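PDB 6WT8: STING-associated CdnE c-di-GMP synthase from Flavobacteriaceae, which probably cyclises two GTP molecules into the second messenger c-di-GMP, which is sensed by an associated bacterial STING protein in CBASS anti-phage defence. Local coordinates for residues Thr30-Lys35 with Asp295-Asp300; Asp106-Thr111 with Val198-Tyr203; Lys180-Tyr185 with Ile219-Lys224. One frame throughout, in Å; residues are numbered along the deposited sequence.

Contact 1: residues Thr30-Lys35 with Asp295-Asp300; sequences TLSGSK and DLHYLD
Two connecting loops meet here at the helical end of the protein: Ser32-Lys35, just past helix 27-31, lie against Leu296-Asp300, which lead from helix 278-287 towards helix 300-314. The contact shows how a loop can be held by one flat ring and one carboxylate. The His297 ring is covered by extended backbone, Ser34 N resting 3.5 Å above the plane and over its centre. Gly33 CA comes within 3.4 Å of His297 CD2. Tyr298 CD1 lies over the opposite face, offset toward the rim, so His297 is sandwiched, and its NE2 is hydrogen-bonded to Glu43.

Asp300 supplies the polar grip, each carboxylate oxygen taking a different group of the facing loop. Its OD2 uses the syn lone pair to accept Lys35 N at 2.9 Å, in a bond of 167° at the hydrogen. Its OD1 receives the Ser34 hydroxyl, OG to OD1 2.7 Å, with OG standing 30° out of the carboxylate plane. Ser34 OG reaches that oxygen because it lies anti to the backbone N (chi1 172°). The same OG accepts Phe37 N, which extends the hold to the residues that follow. The Lys35 side chain crosses Asp300 at roughly a right angle and turns about its CG-CD bond, bringing NZ to 3.6 Å from Leu296 CD2 while it stays 5.1 Å from Asp300 OD2.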
loop_
_atom_site.group_PDB
_atom_site.type_symbol
_atom_site.label_atom_id
_atom_site.label_comp_id
_atom_site.label_asym_id
_atom_site.label_seq_id
_atom_site.Cartn_x
_atom_site.Cartn_y
_atom_site.Cartn_z
ATOM N N THR A 30 -15.117 20.523 -9.727
ATOM C CA THR A 30 -16.050 21.642 -9.645
ATOM C C THR A 30 -15.367 22.974 -9.448
ATOM O O THR A 30 -16.012 24.010 -9.648
ATOM C CB THR A 30 -17.043 21.483 -8.493
ATOM O OG1 THR A 30 -16.348 21.174 -7.269
ATOM C CG2 THR A 30 -18.142 20.440 -8.825
ATOM N N LEU A 31 -14.110 22.981 -9.018
ATOM C CA LEU A 31 -13.466 24.251 -8.716
ATOM C C LEU A 31 -12.410 24.625 -9.726
ATOM O O LEU A 31 -11.990 25.780 -9.761
ATOM C CB LEU A 31 -12.812 24.221 -7.329
ATOM C CG LEU A 31 -13.743 23.904 -6.162
ATOM C CD1 LEU A 31 -12.927 23.617 -4.898
ATOM C CD2 LEU A 31 -14.805 25.002 -5.936
ATOM N N SER A 32 -11.972 23.706 -10.562
ATOM C CA SER A 32 -10.857 24.006 -11.432
ATOM C C SER A 32 -11.227 23.677 -12.873
ATOM O O SER A 32 -12.369 23.289 -13.183
ATOM C CB SER A 32 -9.626 23.215 -10.983
ATOM O OG SER A 32 -8.459 23.659 -11.640
ATOM N N GLY A 33 -10.246 23.819 -13.748
ATOM C CA GLY A 33 -10.404 23.397 -15.127
ATOM C C GLY A 33 -9.059 23.059 -15.724
ATOM O O GLY A 33 -8.018 23.537 -15.274
ATOM N N SER A 34 -9.090 22.229 -16.760
ATOM C CA SER A 34 -7.841 21.808 -17.359
ATOM C C SER A 34 -7.165 22.958 -18.097
ATOM O O SER A 34 -7.832 23.814 -18.708
ATOM C CB SER A 34 -8.104 20.644 -18.304
ATOM O OG SER A 34 -6.932 20.356 -19.034
ATOM N N LYS A 35 -5.839 23.016 -17.983
ATOM C CA LYS A 35 -5.049 23.951 -18.779
ATOM C C LYS A 35 -4.681 23.383 -20.136
ATOM O O LYS A 35 -4.357 24.148 -21.049
ATOM C CB LYS A 35 -3.749 24.326 -18.063
ATOM C CG LYS A 35 -3.927 25.016 -16.720
ATOM C CD LYS A 35 -2.555 25.307 -16.096
ATOM C CE LYS A 35 -1.622 24.092 -16.188
ATOM N NZ LYS A 35 -0.350 24.309 -15.443
ATOM N N ASP A 295 -1.624 21.585 -7.576
ATOM C CA ASP A 295 -2.688 22.522 -7.948
ATOM C C ASP A 295 -3.227 22.235 -9.336
ATOM O O ASP A 295 -3.981 23.049 -9.888
ATOM C CB ASP A 295 -2.187 23.965 -7.853
ATOM C CG ASP A 295 -1.957 24.389 -6.420
ATOM O OD1 ASP A 295 -2.791 24.045 -5.555
ATOM O OD2 ASP A 295 -0.974 25.131 -6.179
ATOM N N LEU A 296 -2.881 21.103 -9.908
ATOM C CA LEU A 296 -3.376 20.793 -11.247
ATOM C C LEU A 296 -4.777 20.189 -11.194
ATOM O O LEU A 296 -5.106 19.398 -10.298
ATOM C CB LEU A 296 -2.451 19.785 -11.932
ATOM C CG LEU A 296 -1.097 20.373 -12.376
ATOM C CD1 LEU A 296 -0.356 19.247 -13.097
ATOM C CD2 LEU A 296 -1.275 21.506 -13.317
ATOM N N HIS A 297 -5.562 20.502 -12.226
ATOM C CA HIS A 297 -6.817 19.817 -12.474
ATOM C C HIS A 297 -6.558 18.340 -12.768
ATOM O O HIS A 297 -5.500 17.947 -13.287
ATOM C CB HIS A 297 -7.465 20.492 -13.665
ATOM C CG HIS A 297 -8.793 19.910 -14.095
ATOM N ND1 HIS A 297 -8.914 18.942 -15.087
ATOM C CD2 HIS A 297 -10.059 20.281 -13.768
ATOM C CE1 HIS A 297 -10.193 18.693 -15.289
ATOM N NE2 HIS A 297 -10.911 19.501 -14.514
ATOM N N TYR A 298 -7.542 17.481 -12.444
ATOM C CA TYR A 298 -7.286 16.030 -12.539
ATOM C C TYR A 298 -6.888 15.567 -13.947
ATOM O O TYR A 298 -6.052 14.667 -14.059
ATOM C CB TYR A 298 -8.498 15.230 -12.023
ATOM C CG TYR A 298 -9.697 15.185 -12.953
ATOM C CD1 TYR A 298 -10.639 16.236 -12.990
ATOM C CD2 TYR A 298 -9.856 14.141 -13.863
ATOM C CE1 TYR A 298 -11.709 16.207 -13.892
ATOM C CE2 TYR A 298 -10.913 14.115 -14.767
ATOM C CZ TYR A 298 -11.837 15.128 -14.775
ATOM O OH TYR A 298 -12.886 15.117 -15.681
ATOM N N LEU A 299 -7.415 16.191 -15.011
ATOM C CA LEU A 299 -7.038 15.741 -16.361
ATOM C C LEU A 299 -5.573 16.039 -16.624
ATOM O O LEU A 299 -4.913 15.296 -17.349
ATOM C CB LEU A 299 -7.917 16.406 -17.440
ATOM C CG LEU A 299 -9.399 15.926 -17.448
ATOM C CD1 LEU A 299 -10.174 16.748 -18.418
ATOM C CD2 LEU A 299 -9.528 14.448 -17.835
ATOM N N ASP A 300 -5.058 17.140 -16.070
ATOM C CA ASP A 300 -3.665 17.475 -16.313
ATOM C C ASP A 300 -2.726 16.534 -15.571
ATOM O O ASP A 300 -1.543 16.479 -15.926
ATOM C CB ASP A 300 -3.394 18.934 -15.906
ATOM C CG ASP A 300 -4.123 19.946 -16.820
ATOM O OD1 ASP A 300 -4.572 19.570 -17.912
ATOM O OD2 ASP A 300 -4.261 21.141 -16.464
#

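Contact 2: residues Asp106-Thr111 with Val198-Tyr203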
loop_
_atom_site.group_PDB
_atom_site.type_symbol
_atom_site.label_atom_id
_atom_site.label_comp_id
_atom_site.label_asym_id
_atom_site.label_seq_id
_atom_site.Cartn_x
_atom_site.Cartn_y
_atom_site.Cartn_z
ATOM N N ASP A 106 -5.604 -6.674 5.707
ATOM C CA ASP A 106 -5.169 -7.840 6.488
ATOM C C ASP A 106 -5.109 -7.454 7.961
ATOM O O ASP A 106 -4.690 -6.329 8.312
ATOM C CB ASP A 106 -3.732 -8.286 6.152
ATOM C CG ASP A 106 -3.520 -8.772 4.766
ATOM O OD1 ASP A 106 -4.445 -9.246 4.111
ATOM O OD2 ASP A 106 -2.337 -8.731 4.327
ATOM N N LEU A 107 -5.485 -8.391 8.834
ATOM C CA LEU A 107 -5.274 -8.188 10.262
ATOM C C LEU A 107 -3.891 -8.718 10.644
ATOM O O LEU A 107 -3.524 -9.843 10.266
ATOM C CB LEU A 107 -6.359 -8.940 11.045
ATOM C CG LEU A 107 -6.246 -8.828 12.594
ATOM C CD1 LEU A 107 -7.618 -9.000 13.189
ATOM C CD2 LEU A 107 -5.316 -9.929 13.173
ATOM N N VAL A 108 -3.103 -7.911 11.364
ATOM C CA VAL A 108 -1.772 -8.323 11.796
ATOM C C VAL A 108 -1.785 -8.421 13.308
ATOM O O VAL A 108 -2.134 -7.445 13.999
ATOM C CB VAL A 108 -0.700 -7.314 11.335
ATOM C CG1 VAL A 108 0.690 -7.910 11.582
ATOM C CG2 VAL A 108 -0.844 -7.051 9.865
ATOM N N GLN A 109 -1.370 -9.558 13.854
ATOM C CA GLN A 109 -1.191 -9.686 15.299
ATOM C C GLN A 109 0.293 -9.887 15.566
ATOM O O GLN A 109 0.945 -10.690 14.894
ATOM C CB GLN A 109 -2.060 -10.780 15.879
ATOM C CG GLN A 109 -1.735 -12.161 15.366
ATOM C CD GLN A 109 -2.695 -13.205 15.933
ATOM O OE1 GLN A 109 -3.448 -12.969 16.901
ATOM N NE2 GLN A 109 -2.650 -14.380 15.332
ATOM N N ILE A 110 0.873 -9.055 16.433
ATOM C CA ILE A 110 2.313 -8.944 16.578
ATOM C C ILE A 110 2.643 -9.247 18.027
ATOM O O ILE A 110 2.189 -8.532 18.935
ATOM C CB ILE A 110 2.769 -7.517 16.183
ATOM C CG1 ILE A 110 2.189 -7.115 14.819
ATOM C CG2 ILE A 110 4.272 -7.508 16.157
ATOM C CD1 ILE A 110 2.238 -5.569 14.547
ATOM N N THR A 111 3.459 -10.276 18.275
ATOM C CA THR A 111 3.839 -10.543 19.652
ATOM C C THR A 111 4.560 -9.329 20.239
ATOM O O THR A 111 5.313 -8.642 19.537
ATOM C CB THR A 111 4.725 -11.777 19.703
ATOM O OG1 THR A 111 5.848 -11.633 18.806
ATOM C CG2 THR A 111 3.890 -12.994 19.377
ATOM N N VAL A 198 -2.430 -12.384 9.885
ATOM C CA VAL A 198 -0.975 -12.513 9.828
ATOM C C VAL A 198 -0.448 -12.473 11.252
ATOM O O VAL A 198 -0.893 -11.643 12.047
ATOM C CB VAL A 198 -0.431 -11.344 8.986
ATOM C CG1 VAL A 198 1.059 -11.401 8.849
ATOM C CG2 VAL A 198 -1.111 -11.408 7.598
ATOM N N THR A 199 0.502 -13.367 11.564
ATOM C CA THR A 199 1.147 -13.442 12.870
ATOM C C THR A 199 2.615 -13.078 12.687
ATOM O O THR A 199 3.285 -13.644 11.815
ATOM C CB THR A 199 0.988 -14.829 13.464
ATOM O OG1 THR A 199 -0.408 -15.178 13.481
ATOM C CG2 THR A 199 1.603 -14.947 14.856
ATOM N N ALA A 200 3.100 -12.147 13.501
ATOM C CA ALA A 200 4.429 -11.596 13.307
ATOM C C ALA A 200 5.027 -11.178 14.634
ATOM O O ALA A 200 4.348 -11.125 15.660
ATOM C CB ALA A 200 4.337 -10.380 12.388
ATOM N N THR A 201 6.321 -10.880 14.618
ATOM C CA THR A 201 6.923 -10.148 15.724
ATOM C C THR A 201 7.443 -8.805 15.215
ATOM O O THR A 201 7.539 -8.578 14.008
ATOM C CB THR A 201 8.041 -10.998 16.348
ATOM O OG1 THR A 201 8.494 -10.371 17.564
ATOM C CG2 THR A 201 9.206 -11.150 15.392
ATOM N N TYR A 202 7.755 -7.894 16.131
ATOM C CA TYR A 202 8.302 -6.605 15.699
ATOM C C TYR A 202 9.780 -6.700 15.367
ATOM O O TYR A 202 10.533 -7.500 15.911
ATOM C CB TYR A 202 8.169 -5.545 16.800
ATOM C CG TYR A 202 6.800 -5.026 17.030
ATOM C CD1 TYR A 202 6.146 -4.339 16.040
ATOM C CD2 TYR A 202 6.165 -5.257 18.270
ATOM C CE1 TYR A 202 4.859 -3.799 16.241
ATOM C CE2 TYR A 202 4.883 -4.753 18.489
ATOM C CZ TYR A 202 4.250 -4.029 17.487
ATOM O OH TYR A 202 2.966 -3.484 17.656
ATOM N N TYR A 203 10.202 -5.754 14.528
ATOM C CA TYR A 203 11.612 -5.481 14.303
ATOM C C TYR A 203 11.833 -3.991 14.460
ATOM O O TYR A 203 11.182 -3.178 13.770
ATOM C CB TYR A 203 12.047 -5.941 12.909
ATOM C CG TYR A 203 13.502 -5.626 12.625
ATOM C CD1 TYR A 203 14.483 -6.507 13.006
ATOM C CD2 TYR A 203 13.855 -4.452 11.974
ATOM C CE1 TYR A 203 15.837 -6.244 12.756
ATOM C CE2 TYR A 203 15.203 -4.151 11.731
ATOM C CZ TYR A 203 16.176 -5.068 12.107
ATOM O OH TYR A 203 17.529 -4.814 11.865
#
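Gln109 NE2 is gripped by two hydroxyls, giving its hydrogens to Thr199 OG1 at 3.0 Å and to Ser165 OG, while the OE1 of the same amide pairs with His81. The bond to Thr199 is fairly straight (160°) and lies close to the amide plane, so the three partners should fix the rotation of the buried group. CG of Gln109 sits between its backbone N and carbonyl carbon (chi1 63°), which lays the extended chain alongside Thr199. On this face, roofed by helices 154-172 and 60-81, Thr111 OG1 and Thr201 OG1 are both bound by the amide of Gln154.

The strands run parallel at the heart of what is probably the Pol-beta-like nucleotidyltransferase core of CD-NTases. Val198 N meets Leu107 O at 2.8 Å, and Gln109 N meets Val198 O at the same 2.8 Å; the register continues as Ala200 N binds Gln109 O at 3.0 Å and Thr111 N binds Ala200 O at 2.9 Å.

Val108, Ile110, Val198 and Ala200 point to the other face. Ile110 CG2 makes a CH-pi contact, 3.4 Å above the centre of the Tyr202 ring, and Ile110 CD1 touches CE1 of that ring at 3.6 Å. Tyr202 OH is hydrogen-bonded to Asp86.

Contact 3: residues Lys180-Tyr185 with Ile219-Lys224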
loop_
_atom_site.group_PDB
_atom_site.type_symbol
_atom_site.label_atom_id
_atom_site.label_comp_id
_atom_site.label_asym_id
_atom_site.label_seq_id
_atom_site.Cartn_x
_atom_site.Cartn_y
_atom_site.Cartn_z
ATOM N N LYS A 180 -2.435 -22.266 4.940
ATOM C CA LYS A 180 -1.472 -21.366 4.291
ATOM C C LYS A 180 -0.315 -21.071 5.232
ATOM O O LYS A 180 -0.478 -21.070 6.452
ATOM C CB LYS A 180 -2.099 -20.042 3.839
ATOM C CG LYS A 180 -3.322 -20.228 2.936
ATOM C CD LYS A 180 -3.614 -18.946 2.133
ATOM C CE LYS A 180 -4.185 -17.830 2.963
ATOM N NZ LYS A 180 -4.666 -16.677 2.113
ATOM N N GLU A 181 0.861 -20.817 4.644
ATOM C CA GLU A 181 2.091 -20.717 5.428
ATOM C C GLU A 181 2.091 -19.453 6.260
ATOM O O GLU A 181 2.545 -19.469 7.415
ATOM C CB GLU A 181 3.328 -20.647 4.538
ATOM C CG GLU A 181 3.571 -21.708 3.537
ATOM C CD GLU A 181 4.820 -21.350 2.773
ATOM O OE1 GLU A 181 4.830 -20.265 2.132
ATOM O OE2 GLU A 181 5.805 -22.097 2.888
ATOM N N ASN A 182 1.691 -18.338 5.660
ATOM C CA ASN A 182 1.937 -17.031 6.244
ATOM C C ASN A 182 0.669 -16.345 6.732
ATOM O O ASN A 182 0.749 -15.234 7.253
ATOM C CB ASN A 182 2.659 -16.128 5.227
ATOM C CG ASN A 182 4.099 -16.540 4.995
ATOM O OD1 ASN A 182 4.858 -16.826 5.928
ATOM N ND2 ASN A 182 4.483 -16.598 3.727
ATOM N N SER A 183 -0.499 -16.970 6.612
ATOM C CA SER A 183 -1.699 -16.348 7.201
ATOM C C SER A 183 -2.752 -17.425 7.434
ATOM O O SER A 183 -2.685 -18.532 6.882
ATOM C CB SER A 183 -2.289 -15.207 6.323
ATOM O OG SER A 183 -2.768 -15.790 5.101
ATOM N N ILE A 184 -3.762 -17.047 8.213
ATOM C CA ILE A 184 -5.013 -17.786 8.369
ATOM C C ILE A 184 -6.107 -17.037 7.611
ATOM O O ILE A 184 -6.242 -15.831 7.788
ATOM C CB ILE A 184 -5.382 -17.913 9.856
ATOM C CG1 ILE A 184 -4.303 -18.694 10.634
ATOM C CG2 ILE A 184 -6.749 -18.663 10.007
ATOM C CD1 ILE A 184 -4.427 -18.431 12.172
ATOM N N TYR A 185 -6.891 -17.718 6.788
ATOM C CA TYR A 185 -7.887 -17.033 5.968
ATOM C C TYR A 185 -9.271 -17.293 6.559
ATOM O O TYR A 185 -9.687 -18.444 6.679
ATOM C CB TYR A 185 -7.836 -17.530 4.518
ATOM C CG TYR A 185 -8.339 -16.552 3.461
ATOM C CD1 TYR A 185 -8.105 -15.182 3.586
ATOM C CD2 TYR A 185 -8.995 -17.003 2.330
ATOM C CE1 TYR A 185 -8.531 -14.269 2.600
ATOM C CE2 TYR A 185 -9.432 -16.116 1.341
ATOM C CZ TYR A 185 -9.195 -14.756 1.474
ATOM O OH TYR A 185 -9.623 -13.867 0.495
ATOM N N ILE A 219 7.757 -5.450 10.877
ATOM C CA ILE A 219 7.317 -6.775 11.312
ATOM C C ILE A 219 8.100 -7.845 10.585
ATOM O O ILE A 219 8.549 -7.691 9.445
ATOM C CB ILE A 219 5.804 -6.990 11.114
ATOM C CG1 ILE A 219 5.380 -6.831 9.629
ATOM C CG2 ILE A 219 5.003 -6.023 12.035
ATOM C CD1 ILE A 219 3.907 -7.165 9.406
ATOM N N GLN A 220 8.228 -8.989 11.262
ATOM C CA GLN A 220 8.785 -10.215 10.678
ATOM C C GLN A 220 7.711 -11.270 10.838
ATOM O O GLN A 220 7.406 -11.702 11.956
ATOM C CB GLN A 220 10.109 -10.627 11.356
ATOM C CG GLN A 220 11.229 -9.637 11.050
ATOM C CD GLN A 220 12.589 -10.125 11.455
ATOM O OE1 GLN A 220 13.130 -9.668 12.467
ATOM N NE2 GLN A 220 13.171 -11.075 10.687
ATOM N N ILE A 221 7.121 -11.644 9.719
ATOM C CA ILE A 221 5.957 -12.532 9.702
ATOM C C ILE A 221 6.375 -13.977 9.940
ATOM O O ILE A 221 7.318 -14.486 9.317
ATOM C CB ILE A 221 5.243 -12.382 8.355
ATOM C CG1 ILE A 221 4.633 -10.975 8.325
ATOM C CG2 ILE A 221 4.099 -13.383 8.187
ATOM C CD1 ILE A 221 4.085 -10.561 6.924
ATOM N N TYR A 222 5.613 -14.680 10.791
ATOM C CA TYR A 222 5.862 -16.092 11.072
ATOM C C TYR A 222 5.325 -17.013 9.976
ATOM O O TYR A 222 4.161 -16.919 9.595
ATOM C CB TYR A 222 5.202 -16.455 12.400
ATOM C CG TYR A 222 5.441 -17.918 12.788
ATOM C CD1 TYR A 222 6.700 -18.362 13.101
ATOM C CD2 TYR A 222 4.401 -18.821 12.797
ATOM C CE1 TYR A 222 6.945 -19.699 13.459
ATOM C CE2 TYR A 222 4.626 -20.154 13.163
ATOM C CZ TYR A 222 5.909 -20.580 13.455
ATOM O OH TYR A 222 6.130 -21.906 13.824
ATOM N N ASN A 223 6.175 -17.895 9.475
ATOM C CA ASN A 223 5.812 -18.898 8.489
ATOM C C ASN A 223 5.589 -20.231 9.189
ATOM O O ASN A 223 6.507 -20.778 9.796
ATOM C CB ASN A 223 6.935 -19.035 7.463
ATOM C CG ASN A 223 6.595 -20.056 6.361
ATOM O OD1 ASN A 223 6.212 -21.174 6.643
ATOM N ND2 ASN A 223 6.712 -19.623 5.101
ATOM N N LYS A 224 4.361 -20.747 9.131
ATOM C CA LYS A 224 4.007 -21.949 9.905
ATOM C C LYS A 224 4.698 -23.203 9.383
ATOM O O LYS A 224 5.025 -24.091 10.165
ATOM C CB LYS A 224 2.490 -22.143 9.833
ATOM C CG LYS A 224 1.976 -23.410 10.457
ATOM C CD LYS A 224 0.495 -23.561 10.232
ATOM C CE LYS A 224 -0.061 -24.811 10.930
ATOM N NZ LYS A 224 -1.410 -25.042 10.339
HETATM O O HOH W 1 1.806 -18.274 10.315
HETATM O O HOH W 2 1.581 -15.463 9.831
HETATM O O HOH W 3 7.492 -17.124 3.749
#
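The Asn223 amide stands nearly upright to both flat groups that meet it, at 82° to the Glu181 carboxylate and 88° to the Asn182 amide. Glu181 CB and Asn182 OD1 lie on the same side of the Asn223 amide plane: Glu181 CB is 3.6 Å from Asn223 OD1, and Asn182 OD1 is 3.4 Å from Asn223 CB. At the amino edge, close to the amide plane, Glu181 OE2 accepts a weak hydrogen bond from Asn223 ND2, 3.4 Å long. Water 3 accepts from both amides, from Asn223 ND2 at 2.9 Å and from Asn182 ND2. CG of Asn223 is anti to its backbone N (chi1 -178°), which carries the amide out to where Glu181 and Asn182 both meet it; its OD1 takes Thr226 N. Asn182 OD1 has its own donor in Asn230 ND2.

The contact is the junction where two strands take up one edge of strand 192-204 in succession: strand 184-189 pairs through Ile184 with Val197, and the chain leaving strand 218-221 pairs through Tyr222 with Thr199. The segments meet beside that edge, with two waters among their backbone carbonyls. Water 1 lies 2.8 Å from Tyr222 O and also near Glu181 O, while water 2 lies 2.7 Å from Asn182 O and also near Tyr222 O.

With an alanine in place of Glu181 the carboxylate is gone, and Asn223 ND2 would probably rely on water 3 among the partners described here, its amide somewhat freer to turn. The direct backbone link is nearly straight, Lys224 N giving its hydrogen to Glu181 O at 2.8 Å, and Lys224 NZ reaches on to a salt bridge with Glu166.

How the contacts relate
From the N terminus, the chain first passes 30-35, and contact 1 closes only when 295-300 returns to it, so the whole nucleotidyltransferase-like sheet is enclosed in this long loop. Within it, 106-111 opens contact 2, and 180-185 opens contact 3 before 198-203 closes the former; 219-224 then closes the latter. Contacts 2 and 3 therefore cross, and both are nested inside contact 1. They join at strand 192-204, which receives strand 106-112 on one edge and the contact 3 region on the other. Contact 1 lies on the opposite side of the chain's centre, about 42 Å from contact 2 between centres, and joins the loop after helix 27-31 to the one before helix 300-314.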